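Local atomic coordinates of transcriptional regulator ComR (Streptococcus vestibularis F0396, PDB entry 6HU8), a protein that probably binds DNA as a competence regulator of the RNPP family, pairing a helix-turn-helix domain with a peptide-binding tetratricopeptide-repeat domain. Residues 105-110 with 121-126. Residues are numbered along the deposited sequence; the frame is centred on the assembly and turned at random.
Sequences EDVYNQ and LTLDIL
L123 reaches from helix 117-131 to the backbone of helix 94-111 and sets the end of its side chain beside the junction of V107 and Y108. Its CG lies anti to the carbonyl carbon (chi1 -65°) and the chain continues fully extended (chi2 -180°), which carries CD1 straight out from its own helix. That one methyl does the touching: CD1 lies 4.1 Å from Y108 CA and equally far from Y108 CB, so it meets the root of the tyrosine and not the face of its ring. Seen from the ring, the methyl comes at the edge, near the ring plane. Y108 has CG anti to its backbone nitrogen (chi1 175°), and its ring runs on past the leucine, with the hydroxyl end well beyond the methyl. V107 meets the same methyl more loosely, its CG1 standing 4.4 Å from L123 CD1. The contact is entirely apolar and small, about 113 Å² counting both sides, and the CA atoms of Y108 and L123, the nearest pair across the two segments, lie 7.3 Å apart. Away from L123, the amide of Q110 turns back over one helical turn, and its NE2 donates to D106 OD1 at 2.8 Å, approaching from above the carboxylate plane.

Consecutive antiparallel helices packed in this way are the basic element of tetratricopeptide-type helical repeats, and both segments fall in the ComR tetratricopeptide region. On one side of the pair, V107 also packs on Y78 and M81 of helix 76-87, which L126 reaches through L85. The ring of Y108 meets that of F112, while D124 forms a salt bridge with R138. Beyond helix 117-131, L121 packs against helices 139-152 and 160-173, and I125 touches Y168 of the latter, continuing the helical stack.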
ATOM      1  N   GLU A 105      15.500   4.931  -3.804  1.00 48.79           N
ATOM      2  CA  GLU A 105      16.474   4.867  -4.885  1.00 47.69           C
ATOM      3  C   GLU A 105      17.626   3.938  -4.539  1.00 48.71           C
ATOM      4  O   GLU A 105      18.093   3.143  -5.373  1.00 44.93           O
ATOM      5  CB  GLU A 105      17.000   6.264  -5.198  1.00 51.05           C
ATOM      6  CG  GLU A 105      18.137   6.288  -6.194  1.00 52.75           C
ATOM      7  CD  GLU A 105      18.497   7.704  -6.605  1.00 62.97           C
ATOM      8  OE1 GLU A 105      17.570   8.483  -6.919  1.00 64.06           O
ATOM      9  OE2 GLU A 105      19.699   8.041  -6.604  1.00 63.67           O
ATOM     10  N   ASP A 106      18.059   4.034  -3.287  1.00 46.11           N
ATOM     11  CA  ASP A 106      19.171   3.255  -2.776  1.00 50.66           C
ATOM     12  C   ASP A 106      18.844   1.754  -2.803  1.00 48.42           C
ATOM     13  O   ASP A 106      19.603   0.945  -3.345  1.00 47.03           O
ATOM     14  CB  ASP A 106      19.500   3.729  -1.355  1.00 51.13           C
ATOM     15  CG  ASP A 106      20.852   3.253  -0.874  1.00 58.69           C
ATOM     16  OD1 ASP A 106      21.593   2.644  -1.678  1.00 59.82           O
ATOM     17  OD2 ASP A 106      21.172   3.499   0.313  1.00 61.61           O
ATOM     18  N   VAL A 107      17.704   1.398  -2.217  1.00 46.97           N
ATOM     19  CA  VAL A 107      17.251   0.012  -2.181  1.00 47.27           C
ATOM     20  C   VAL A 107      17.086  -0.550  -3.587  1.00 43.63           C
ATOM     21  O   VAL A 107      17.512  -1.670  -3.859  1.00 44.36           O
ATOM     22  CB  VAL A 107      15.911  -0.133  -1.438  1.00 50.46           C
ATOM     23  CG1 VAL A 107      15.431  -1.572  -1.504  1.00 49.03           C
ATOM     24  CG2 VAL A 107      16.039   0.331   0.014  1.00 50.62           C
ATOM     25  N   TYR A 108      16.472   0.226  -4.476  1.00 42.96           N
ATOM     26  CA  TYR A 108      16.287  -0.222  -5.848  1.00 42.53           C
ATOM     27  C   TYR A 108      17.648  -0.502  -6.494  1.00 46.56           C
ATOM     28  O   TYR A 108      17.860  -1.560  -7.064  1.00 43.48           O
ATOM     29  CB  TYR A 108      15.503   0.805  -6.674  1.00 42.58           C
ATOM     30  CG  TYR A 108      15.382   0.433  -8.147  1.00 44.83           C
ATOM     31  CD1 TYR A 108      14.327  -0.349  -8.614  1.00 40.27           C
ATOM     32  CD2 TYR A 108      16.324   0.869  -9.066  1.00 47.18           C
ATOM     33  CE1 TYR A 108      14.216  -0.675  -9.954  1.00 43.02           C
ATOM     34  CE2 TYR A 108      16.230   0.544 -10.393  1.00 45.00           C
ATOM     35  CZ  TYR A 108      15.179  -0.229 -10.837  1.00 47.57           C
ATOM     36  OH  TYR A 108      15.110  -0.543 -12.171  1.00 43.50           O
ATOM     37  N   ASN A 109      18.577   0.439  -6.378  1.00 48.46           N
ATOM     38  CA  ASN A 109      19.901   0.271  -6.967  1.00 46.53           C
ATOM     39  C   ASN A 109      20.641  -0.959  -6.451  1.00 46.57           C
ATOM     40  O   ASN A 109      21.369  -1.621  -7.199  1.00 47.62           O
ATOM     41  CB  ASN A 109      20.738   1.521  -6.712  1.00 46.78           C
ATOM     42  CG  ASN A 109      20.304   2.685  -7.570  1.00 51.44           C
ATOM     43  OD1 ASN A 109      19.803   2.500  -8.685  1.00 50.26           O
ATOM     44  ND2 ASN A 109      20.503   3.896  -7.064  1.00 48.90           N
ATOM     45  N   GLN A 110      20.441  -1.270  -5.174  1.00 46.27           N
ATOM     46  CA  GLN A 110      21.154  -2.370  -4.538  1.00 44.38           C
ATOM     47  C   GLN A 110      20.555  -3.744  -4.812  1.00 47.61           C
ATOM     48  O   GLN A 110      21.243  -4.750  -4.666  1.00 47.04           O
ATOM     49  CB  GLN A 110      21.203  -2.156  -3.027  1.00 45.44           C
ATOM     50  CG  GLN A 110      22.031  -0.948  -2.598  1.00 53.52           C
ATOM     51  CD  GLN A 110      22.339  -0.953  -1.109  1.00 54.95           C
ATOM     52  OE1 GLN A 110      22.827  -1.946  -0.564  1.00 58.02           O
ATOM     53  NE2 GLN A 110      22.052   0.157  -0.446  1.00 56.33           N
ATOM     54  N   LEU A 121       7.128  -3.342  -7.624  1.00 35.68           N
ATOM     55  CA  LEU A 121       5.952  -2.452  -7.656  1.00 35.14           C
ATOM     56  C   LEU A 121       5.825  -1.653  -6.362  1.00 36.27           C
ATOM     57  O   LEU A 121       5.465  -0.472  -6.375  1.00 39.54           O
ATOM     58  CB  LEU A 121       4.659  -3.233  -7.889  1.00 37.37           C
ATOM     59  CG  LEU A 121       3.400  -2.339  -7.816  1.00 37.19           C
ATOM     60  CD1 LEU A 121       3.341  -1.420  -9.031  1.00 35.63           C
ATOM     61  CD2 LEU A 121       2.123  -3.166  -7.704  1.00 34.86           C
ATOM     62  N   THR A 122       6.118  -2.297  -5.234  1.00 37.24           N
ATOM     63  CA  THR A 122       6.082  -1.605  -3.952  1.00 36.51           C
ATOM     64  C   THR A 122       6.979  -0.374  -3.986  1.00 41.16           C
ATOM     65  O   THR A 122       6.605   0.698  -3.482  1.00 41.43           O
ATOM     66  CB  THR A 122       6.499  -2.536  -2.788  1.00 41.57           C
ATOM     67  OG1 THR A 122       5.373  -3.345  -2.412  1.00 42.94           O
ATOM     68  CG2 THR A 122       6.932  -1.723  -1.581  1.00 46.91           C
ATOM     69  N   LEU A 123       8.154  -0.515  -4.597  1.00 36.46           N
ATOM     70  CA  LEU A 123       9.083   0.604  -4.680  1.00 38.70           C
ATOM     71  C   LEU A 123       8.522   1.700  -5.590  1.00 39.37           C
ATOM     72  O   LEU A 123       8.582   2.879  -5.257  1.00 38.98           O
ATOM     73  CB  LEU A 123      10.446   0.131  -5.174  1.00 38.86           C
ATOM     74  CG  LEU A 123      11.157  -0.835  -4.214  1.00 36.84           C
ATOM     75  CD1 LEU A 123      12.525  -1.276  -4.748  1.00 35.46           C
ATOM     76  CD2 LEU A 123      11.289  -0.220  -2.824  1.00 42.20           C
ATOM     77  N   ASP A 124       7.976   1.299  -6.736  1.00 37.98           N
ATOM     78  CA  ASP A 124       7.360   2.244  -7.658  1.00 38.99           C
ATOM     79  C   ASP A 124       6.204   3.016  -7.003  1.00 42.87           C
ATOM     80  O   ASP A 124       6.074   4.223  -7.210  1.00 45.46           O
ATOM     81  CB  ASP A 124       6.850   1.517  -8.903  1.00 40.44           C
ATOM     82  CG  ASP A 124       7.959   1.199  -9.897  1.00 43.32           C
ATOM     83  OD1 ASP A 124       8.958   1.950  -9.962  1.00 42.72           O
ATOM     84  OD2 ASP A 124       7.816   0.202 -10.629  1.00 50.01           O
ATOM     85  N   ILE A 125       5.363   2.316  -6.236  1.00 40.76           N
ATOM     86  CA  ILE A 125       4.204   2.938  -5.588  1.00 41.70           C
ATOM     87  C   ILE A 125       4.618   4.008  -4.584  1.00 42.59           C
ATOM     88  O   ILE A 125       4.126   5.132  -4.629  1.00 46.21           O
ATOM     89  CB  ILE A 125       3.324   1.903  -4.849  1.00 41.75           C
ATOM     90  CG1 ILE A 125       2.556   1.035  -5.839  1.00 34.69           C
ATOM     91  CG2 ILE A 125       2.340   2.601  -3.889  1.00 39.66           C
ATOM     92  CD1 ILE A 125       1.790  -0.097  -5.168  1.00 37.46           C
ATOM     93  N   LEU A 126       5.506   3.651  -3.664  1.00 44.93           N
ATOM     94  CA  LEU A 126       6.036   4.606  -2.705  1.00 46.53           C
ATOM     95  C   LEU A 126       6.612   5.824  -3.409  1.00 49.90           C
ATOM     96  O   LEU A 126       6.378   6.964  -2.999  1.00 47.73           O
ATOM     97  CB  LEU A 126       7.115   3.951  -1.836  1.00 44.46           C
ATOM     98  CG  LEU A 126       6.614   2.890  -0.862  1.00 45.35           C
ATOM     99  CD1 LEU A 126       7.783   2.118  -0.281  1.00 44.37           C
ATOM    100  CD2 LEU A 126       5.803   3.552   0.241  1.00 46.32           C
TER